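PDB 6IDY: lipase aflb from Neosartorya fumigata, which is a fungal lipase that probably hydrolyses the ester bonds of lipid substrates and carries a bound calcium ion. Local coordinates for residues A[229-234]-A[254-259]; A[235-240]-A[260-265]. All coordinates share one frame; numbering follows the deposited sequence.

Interaction 1 (A[229-234]-A[254-259]); sequences VLSWSQ and DDFIAI. With CA (calcium ion), chain D.
Ser233 hands its N-H to Ile259 O (2.9 Å) from an unusual backbone shape, phi 54° and psi -125°, just past strand 229-232. This tight corner between strand and helix is the nucleophile elbow of the alpha/beta-hydrolase fold. Ser233, probably the nucleophile, is hydrogen-bonded through OG to His361 NE2. Strands 229-232 and 255-259 run parallel, paired by Val229 N to Asp255 O, Ile257 N to Val229 O (2.8 Å), Ser231 N to Ile257 O and Ile259 N to Ser231 O, side chains alternating between two faces. Beta-branched and aromatic residues suit these buried strands. On one face Leu230 CD2 meets Ile259 CG1 at 3.8 Å, Leu230 CD1 reaches Ile257 CG2, and Trp232 CD1 packs on Ile259 CG2; Trp232 NE1 bonds His361 O. On the other, small Ser231 and Ala258 stand beside Phe256, whose edge receives Ser231 OG in its plane, 3.3 Å from CE1. A chi1 of 77° puts this hydroxyl between the backbone N and the carbonyl carbon, where it donates to a water that donates to Ile259 O and Ser233 O. At the far end both Asp255 carboxylate oxygens bind calcium alongside carbonyls of Ala377, His380 and Gly382; a calcium-bound water donates to Asp254 O at 2.7 Å.

Interaction 2 (A[235-240]-A[260-265]); sequences GGLDTQ and SPDFHG
Gly236, in the first turn of helix 235-245, lies 5.0 Å from Pro261, CA to CA, where the irregular segment 260-265 passes the helix, and no hydrogen bond joins the two. Glycine suits this place: the direction a side chain would take is filled by Pro261 CB, 4.4 Å from Gly236 CA, and by the edge of the Phe263 ring. The same pyrrolidine carbon sits above one face of that ring, offset toward the rim, and thus backs the phenyl group. At its edge the ring meets the helix: Phe263 CE1 approaches Gly236 O at 3.3 Å near the ring plane, while this carbonyl is engaged by the helical N-H of Gln240. Large and apolar, Phe263 also touches Leu333 and Ala258. The helix is the one that follows the nucleophile elbow of the alpha/beta-hydrolase fold, and 260-265 is the loop leaving the C-terminal end of the next strand. Leu237 reaches the loop beside it. Its CG is anti to the carbonyl carbon (chi1 -74°), which carries both methyls to Asp262: CD2 rests 3.3 Å from Asp262 O, and CD1 comes 3.5 Å from Asp262 OD1, the two side chains meeting at about a right angle. The carboxylate turns its other oxygen, OD2, to Gln288 NE2. Asp262 O is meanwhile held by Gly265 N at 2.8 Å, closing a type I turn whose last residue, a glycine, readily takes its positive phi of 69°. Farther along the helix, Gln240 offers the aliphatic start of its side chain, CB standing 4.0 Å from Phe263 CE1, and its NE2 donates to the carbonyls of Gly303 and Ser305.

Overall arrangement
The centres of interactions 1 and 2 lie 8 Å apart, and both contacts are buried, about 8 and 9 Å from the centre of the chain. Their segments alternate in sequence: strand 227-232 leads through the elbow into helix 235-245, the chain returns as strand 253-259, and the loop 260-265 follows. Interaction 1 pairs the two neighbouring parallel strands of this beta-alpha-beta unit in the central mixed sheet; interaction 2 sets the start of the connecting helix against the loop beyond the second strand. They touch directly, with Phe256 CZ 3.5 Å from Gly236 O. Both adjoin the elbow bearing Ser233, the probable nucleophile, whereas the calcium site lies at the opposite end of strand 253-259.

Interaction 1 (A[229-234]-A[254-259])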
ATOM      1  N   VAL A 229       0.176  10.363   7.493  1.00 20.85           N
ATOM      2  CA  VAL A 229       0.661   9.156   6.838  1.00 19.67           C
ATOM      3  C   VAL A 229      -0.499   8.597   6.021  1.00 23.71           C
ATOM      4  O   VAL A 229      -1.607   8.467   6.545  1.00 23.55           O
ATOM      5  CB  VAL A 229       1.185   8.093   7.854  1.00 21.94           C
ATOM      6  CG1 VAL A 229       1.554   6.796   7.148  1.00 20.60           C
ATOM      7  CG2 VAL A 229       2.370   8.618   8.678  1.00 21.80           C
ATOM      8  N   LEU A 230      -0.248   8.271   4.746  1.00 19.50           N
ATOM      9  CA  LEU A 230      -1.236   7.597   3.915  1.00 18.82           C
ATOM     10  C   LEU A 230      -0.576   6.293   3.500  1.00 22.55           C
ATOM     11  O   LEU A 230       0.504   6.304   2.909  1.00 21.74           O
ATOM     12  CB  LEU A 230      -1.693   8.426   2.703  1.00 19.12           C
ATOM     13  CG  LEU A 230      -2.934   7.884   1.971  1.00 22.98           C
ATOM     14  CD1 LEU A 230      -3.765   9.014   1.423  1.00 23.82           C
ATOM     15  CD2 LEU A 230      -2.548   6.924   0.846  1.00 23.97           C
ATOM     16  N   SER A 231      -1.199   5.174   3.858  1.00 19.26           N
ATOM     17  CA  SER A 231      -0.645   3.865   3.564  1.00 18.72           C
ATOM     18  C   SER A 231      -1.556   3.031   2.669  1.00 22.99           C
ATOM     19  O   SER A 231      -2.749   3.308   2.566  1.00 22.42           O
ATOM     20  CB  SER A 231      -0.344   3.127   4.866  1.00 19.86           C
ATOM     21  OG  SER A 231      -1.516   2.596   5.461  1.00 23.05           O
ATOM     22  N   TRP A 232      -0.978   2.017   2.017  1.00 19.95           N
ATOM     23  CA  TRP A 232      -1.693   1.057   1.195  1.00 19.06           C
ATOM     24  C   TRP A 232      -1.291  -0.344   1.619  1.00 21.88           C
ATOM     25  O   TRP A 232      -0.112  -0.582   1.866  1.00 20.08           O
ATOM     26  CB  TRP A 232      -1.425   1.254  -0.318  1.00 17.98           C
ATOM     27  CG  TRP A 232      -2.115   0.227  -1.180  1.00 18.53           C
ATOM     28  CD1 TRP A 232      -3.452  -0.049  -1.213  1.00 21.28           C
ATOM     29  CD2 TRP A 232      -1.494  -0.690  -2.092  1.00 18.38           C
ATOM     30  NE1 TRP A 232      -3.701  -1.082  -2.090  1.00 20.44           N
ATOM     31  CE2 TRP A 232      -2.517  -1.496  -2.642  1.00 21.99           C
ATOM     32  CE3 TRP A 232      -0.168  -0.896  -2.521  1.00 19.63           C
ATOM     33  CZ2 TRP A 232      -2.257  -2.493  -3.596  1.00 21.55           C
ATOM     34  CZ3 TRP A 232       0.088  -1.885  -3.461  1.00 21.16           C
ATOM     35  CH2 TRP A 232      -0.950  -2.662  -3.997  1.00 21.93           C
ATOM     36  N   SER A 233      -2.274  -1.264   1.717  1.00 19.50           N
ATOM     37  CA  SER A 233      -2.060  -2.685   1.994  1.00 18.63           C
ATOM     38  C   SER A 233      -1.232  -2.888   3.274  1.00 21.61           C
ATOM     39  O   SER A 233      -1.584  -2.326   4.317  1.00 20.09           O
ATOM     40  CB  SER A 233      -1.400  -3.335   0.773  1.00 20.43           C
ATOM     41  OG  SER A 233      -1.276  -4.741   0.876  1.00 25.95           O
ATOM     42  N   GLN A 234      -0.103  -3.627   3.176  1.00 18.83           N
ATOM     43  CA  GLN A 234       0.839  -3.877   4.267  1.00 18.99           C
ATOM     44  C   GLN A 234       1.358  -2.578   4.898  1.00 22.65           C
ATOM     45  O   GLN A 234       1.761  -2.590   6.059  1.00 22.10           O
ATOM     46  CB  GLN A 234       2.012  -4.719   3.769  1.00 20.28           C
ATOM     47  CG  GLN A 234       2.891  -5.255   4.892  1.00 22.02           C
ATOM     48  CD  GLN A 234       4.314  -5.392   4.449  1.00 26.26           C
ATOM     49  OE1 GLN A 234       5.236  -4.908   5.102  1.00 23.62           O
ATOM     50  NE2 GLN A 234       4.524  -6.066   3.336  1.00 17.24           N
ATOM     51  N   ASP A 254      -0.779  13.454  12.890  1.00 22.18           N
ATOM     52  CA  ASP A 254      -2.143  13.963  13.071  1.00 21.83           C
ATOM     53  C   ASP A 254      -3.194  13.092  12.398  1.00 24.52           C
ATOM     54  O   ASP A 254      -4.338  13.075  12.839  1.00 24.48           O
ATOM     55  CB  ASP A 254      -2.262  15.415  12.581  1.00 23.80           C
ATOM     56  CG  ASP A 254      -1.459  16.421  13.387  1.00 30.49           C
ATOM     57  OD1 ASP A 254      -1.139  16.126  14.561  1.00 31.01           O
ATOM     58  OD2 ASP A 254      -1.165  17.510  12.850  1.00 31.42           O
ATOM     59  N   ASP A 255      -2.824  12.405  11.313  1.00 20.61           N
ATOM     60  CA  ASP A 255      -3.742  11.546  10.570  1.00 20.05           C
ATOM     61  C   ASP A 255      -3.028  10.362   9.984  1.00 23.06           C
ATOM     62  O   ASP A 255      -1.945  10.500   9.413  1.00 22.68           O
ATOM     63  CB  ASP A 255      -4.430  12.324   9.427  1.00 22.06           C
ATOM     64  CG  ASP A 255      -5.532  13.269   9.876  1.00 27.33           C
ATOM     65  OD1 ASP A 255      -6.617  12.780  10.250  1.00 26.11           O
ATOM     66  OD2 ASP A 255      -5.311  14.498   9.838  1.00 29.49           O
ATOM     67  N   PHE A 256      -3.654   9.195  10.105  1.00 18.67           N
ATOM     68  CA  PHE A 256      -3.181   7.955   9.514  1.00 17.18           C
ATOM     69  C   PHE A 256      -4.319   7.495   8.603  1.00 20.81           C
ATOM     70  O   PHE A 256      -5.368   7.088   9.091  1.00 20.10           O
ATOM     71  CB  PHE A 256      -2.800   6.923  10.613  1.00 17.84           C
ATOM     72  CG  PHE A 256      -2.481   5.484  10.224  1.00 18.25           C
ATOM     73  CD1 PHE A 256      -2.169   5.147   8.908  1.00 20.45           C
ATOM     74  CD2 PHE A 256      -2.478   4.474  11.181  1.00 19.26           C
ATOM     75  CE1 PHE A 256      -1.888   3.821   8.556  1.00 20.25           C
ATOM     76  CE2 PHE A 256      -2.193   3.151  10.828  1.00 21.23           C
ATOM     77  CZ  PHE A 256      -1.907   2.833   9.518  1.00 19.03           C
ATOM     78  N   ILE A 257      -4.150   7.666   7.281  1.00 18.41           N
ATOM     79  CA  ILE A 257      -5.143   7.261   6.278  1.00 17.59           C
ATOM     80  C   ILE A 257      -4.687   5.912   5.734  1.00 20.96           C
ATOM     81  O   ILE A 257      -3.627   5.810   5.127  1.00 20.72           O
ATOM     82  CB  ILE A 257      -5.360   8.349   5.181  1.00 20.84           C
ATOM     83  CG1 ILE A 257      -5.803   9.691   5.820  1.00 21.34           C
ATOM     84  CG2 ILE A 257      -6.382   7.870   4.117  1.00 20.99           C
ATOM     85  CD1 ILE A 257      -5.293  10.957   5.092  1.00 23.70           C
ATOM     86  N   ALA A 258      -5.455   4.866   6.015  1.00 18.35           N
ATOM     87  CA  ALA A 258      -5.085   3.511   5.634  1.00 17.84           C
ATOM     88  C   ALA A 258      -5.977   2.934   4.543  1.00 21.04           C
ATOM     89  O   ALA A 258      -7.154   2.647   4.771  1.00 20.20           O
ATOM     90  CB  ALA A 258      -5.064   2.620   6.864  1.00 18.25           C
ATOM     91  N   ILE A 259      -5.400   2.787   3.337  1.00 17.82           N
ATOM     92  CA  ILE A 259      -6.078   2.238   2.156  1.00 16.96           C
ATOM     93  C   ILE A 259      -5.872   0.726   2.145  1.00 20.39           C
ATOM     94  O   ILE A 259      -4.727   0.263   2.197  1.00 19.90           O
ATOM     95  CB  ILE A 259      -5.565   2.908   0.845  1.00 19.65           C
ATOM     96  CG1 ILE A 259      -5.496   4.472   0.959  1.00 20.83           C
ATOM     97  CG2 ILE A 259      -6.357   2.446  -0.378  1.00 18.19           C
ATOM     98  CD1 ILE A 259      -6.859   5.254   1.254  1.00 23.20           C
TER
HETATM   99 CA    CA D 501      -7.534  14.992  10.763  1.00 25.93          CA
HETATM  100  O   HOH W   1      -3.013   0.482   4.374  1.00 13.84           O
HETATM  101  O   HOH W   2      -6.394  14.829  12.872  1.00 26.23           O
HETATM  102  O   HOH W   3      -6.364  17.030  10.652  1.00 27.62           O

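Interaction 2 (A[235-240]-A[260-265])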
ATOM      1  N   GLY A 235       1.321  -1.477   4.145  1.00 20.72           N
ATOM      2  CA  GLY A 235       1.705  -0.153   4.637  1.00 20.78           C
ATOM      3  C   GLY A 235       1.028   0.218   5.944  1.00 22.96           C
ATOM      4  O   GLY A 235       1.637   0.879   6.790  1.00 22.45           O
ATOM      5  N   GLY A 236      -0.224  -0.228   6.101  1.00 19.43           N
ATOM      6  CA  GLY A 236      -1.024  -0.049   7.312  1.00 18.62           C
ATOM      7  C   GLY A 236      -0.415  -0.787   8.487  1.00 22.24           C
ATOM      8  O   GLY A 236      -0.323  -0.237   9.590  1.00 22.17           O
ATOM      9  N   LEU A 237       0.056  -2.028   8.243  1.00 18.18           N
ATOM     10  CA  LEU A 237       0.720  -2.839   9.267  1.00 17.99           C
ATOM     11  C   LEU A 237       2.049  -2.208   9.668  1.00 22.17           C
ATOM     12  O   LEU A 237       2.352  -2.144  10.857  1.00 22.01           O
ATOM     13  CB  LEU A 237       0.944  -4.291   8.794  1.00 17.15           C
ATOM     14  CG  LEU A 237      -0.287  -5.190   8.745  1.00 19.84           C
ATOM     15  CD1 LEU A 237       0.036  -6.498   8.039  1.00 18.52           C
ATOM     16  CD2 LEU A 237      -0.806  -5.487  10.145  1.00 19.14           C
ATOM     17  N   ASP A 238       2.824  -1.719   8.679  1.00 17.98           N
ATOM     18  CA  ASP A 238       4.120  -1.077   8.918  1.00 17.99           C
ATOM     19  C   ASP A 238       3.959   0.174   9.779  1.00 23.02           C
ATOM     20  O   ASP A 238       4.775   0.409  10.670  1.00 22.93           O
ATOM     21  CB  ASP A 238       4.798  -0.697   7.587  1.00 19.05           C
ATOM     22  CG  ASP A 238       5.036  -1.844   6.622  1.00 24.94           C
ATOM     23  OD1 ASP A 238       5.014  -3.010   7.063  1.00 24.93           O
ATOM     24  OD2 ASP A 238       5.260  -1.571   5.431  1.00 24.70           O
ATOM     25  N   THR A 239       2.896   0.968   9.513  1.00 19.29           N
ATOM     26  CA  THR A 239       2.610   2.199  10.242  1.00 18.76           C
ATOM     27  C   THR A 239       2.140   1.906  11.656  1.00 21.56           C
ATOM     28  O   THR A 239       2.642   2.523  12.590  1.00 21.54           O
ATOM     29  CB  THR A 239       1.648   3.097   9.455  1.00 22.77           C
ATOM     30  OG1 THR A 239       2.135   3.240   8.123  1.00 21.06           O
ATOM     31  CG2 THR A 239       1.462   4.486  10.109  1.00 19.14           C
ATOM     32  N   GLN A 240       1.178   0.976  11.810  1.00 18.23           N
ATOM     33  CA  GLN A 240       0.643   0.578  13.115  1.00 18.21           C
ATOM     34  C   GLN A 240       1.746   0.038  14.028  1.00 22.35           C
ATOM     35  O   GLN A 240       1.772   0.388  15.210  1.00 22.40           O
ATOM     36  CB  GLN A 240      -0.500  -0.445  12.951  1.00 18.92           C
ATOM     37  CG  GLN A 240      -1.284  -0.717  14.240  1.00 20.76           C
ATOM     38  CD  GLN A 240      -2.209   0.395  14.697  1.00 30.56           C
ATOM     39  OE1 GLN A 240      -2.214   1.527  14.174  1.00 23.52           O
ATOM     40  NE2 GLN A 240      -3.016   0.086  15.711  1.00 18.17           N
ATOM     41  N   SER A 260      -6.990  -0.038   2.108  1.00 17.02           N
ATOM     42  CA  SER A 260      -7.035  -1.514   2.109  1.00 16.13           C
ATOM     43  C   SER A 260      -6.090  -2.095   3.175  1.00 20.64           C
ATOM     44  O   SER A 260      -5.249  -2.936   2.835  1.00 20.11           O
ATOM     45  CB  SER A 260      -6.679  -2.061   0.723  1.00 16.58           C
ATOM     46  OG  SER A 260      -7.588  -1.594  -0.258  1.00 20.56           O
ATOM     47  N   PRO A 261      -6.155  -1.637   4.453  1.00 18.05           N
ATOM     48  CA  PRO A 261      -5.209  -2.163   5.445  1.00 17.67           C
ATOM     49  C   PRO A 261      -5.584  -3.536   5.963  1.00 21.77           C
ATOM     50  O   PRO A 261      -6.755  -3.820   6.183  1.00 21.34           O
ATOM     51  CB  PRO A 261      -5.252  -1.112   6.546  1.00 18.90           C
ATOM     52  CG  PRO A 261      -6.662  -0.598   6.495  1.00 22.90           C
ATOM     53  CD  PRO A 261      -7.089  -0.661   5.068  1.00 18.69           C
ATOM     54  N   ASP A 262      -4.579  -4.387   6.175  1.00 19.09           N
ATOM     55  CA  ASP A 262      -4.811  -5.732   6.692  1.00 17.09           C
ATOM     56  C   ASP A 262      -4.309  -5.816   8.129  1.00 19.57           C
ATOM     57  O   ASP A 262      -3.377  -6.562   8.432  1.00 19.43           O
ATOM     58  CB  ASP A 262      -4.204  -6.796   5.754  1.00 18.23           C
ATOM     59  CG  ASP A 262      -2.705  -6.732   5.557  1.00 23.48           C
ATOM     60  OD1 ASP A 262      -2.159  -5.604   5.476  1.00 24.49           O
ATOM     61  OD2 ASP A 262      -2.077  -7.804   5.474  1.00 24.32           O
ATOM     62  N   PHE A 263      -4.954  -5.050   9.032  1.00 15.92           N
ATOM     63  CA  PHE A 263      -4.583  -4.980  10.455  1.00 14.98           C
ATOM     64  C   PHE A 263      -4.709  -6.303  11.189  1.00 18.52           C
ATOM     65  O   PHE A 263      -4.150  -6.442  12.279  1.00 17.67           O
ATOM     66  CB  PHE A 263      -5.342  -3.868  11.198  1.00 16.23           C
ATOM     67  CG  PHE A 263      -5.042  -2.474  10.708  1.00 16.96           C
ATOM     68  CD1 PHE A 263      -3.753  -1.954  10.782  1.00 19.81           C
ATOM     69  CD2 PHE A 263      -6.056  -1.657  10.222  1.00 17.62           C
ATOM     70  CE1 PHE A 263      -3.480  -0.656  10.341  1.00 19.78           C
ATOM     71  CE2 PHE A 263      -5.789  -0.341   9.833  1.00 19.61           C
ATOM     72  CZ  PHE A 263      -4.501   0.141   9.869  1.00 18.11           C
ATOM     73  N   HIS A 264      -5.406  -7.286  10.585  1.00 16.17           N
ATOM     74  CA  HIS A 264      -5.521  -8.630  11.143  1.00 16.32           C
ATOM     75  C   HIS A 264      -5.000  -9.638  10.112  1.00 21.34           C
ATOM     76  O   HIS A 264      -5.212 -10.833  10.253  1.00 21.32           O
ATOM     77  CB  HIS A 264      -6.976  -8.962  11.539  1.00 17.17           C
ATOM     78  CG  HIS A 264      -7.078  -9.945  12.675  1.00 20.32           C
ATOM     79  ND1 HIS A 264      -6.327 -11.115  12.700  1.00 22.09           N
ATOM     80  CD2 HIS A 264      -7.863  -9.917  13.773  1.00 21.12           C
ATOM     81  CE1 HIS A 264      -6.661 -11.737  13.819  1.00 21.32           C
ATOM     82  NE2 HIS A 264      -7.572 -11.048  14.502  1.00 21.28           N
ATOM     83  N   GLY A 265      -4.305  -9.147   9.098  1.00 18.52           N
ATOM     84  CA  GLY A 265      -3.807  -9.990   8.020  1.00 18.35           C
ATOM     85  C   GLY A 265      -4.937 -10.531   7.161  1.00 22.23           C
ATOM     86  O   GLY A 265      -5.991  -9.900   7.023  1.00 20.27           O
TER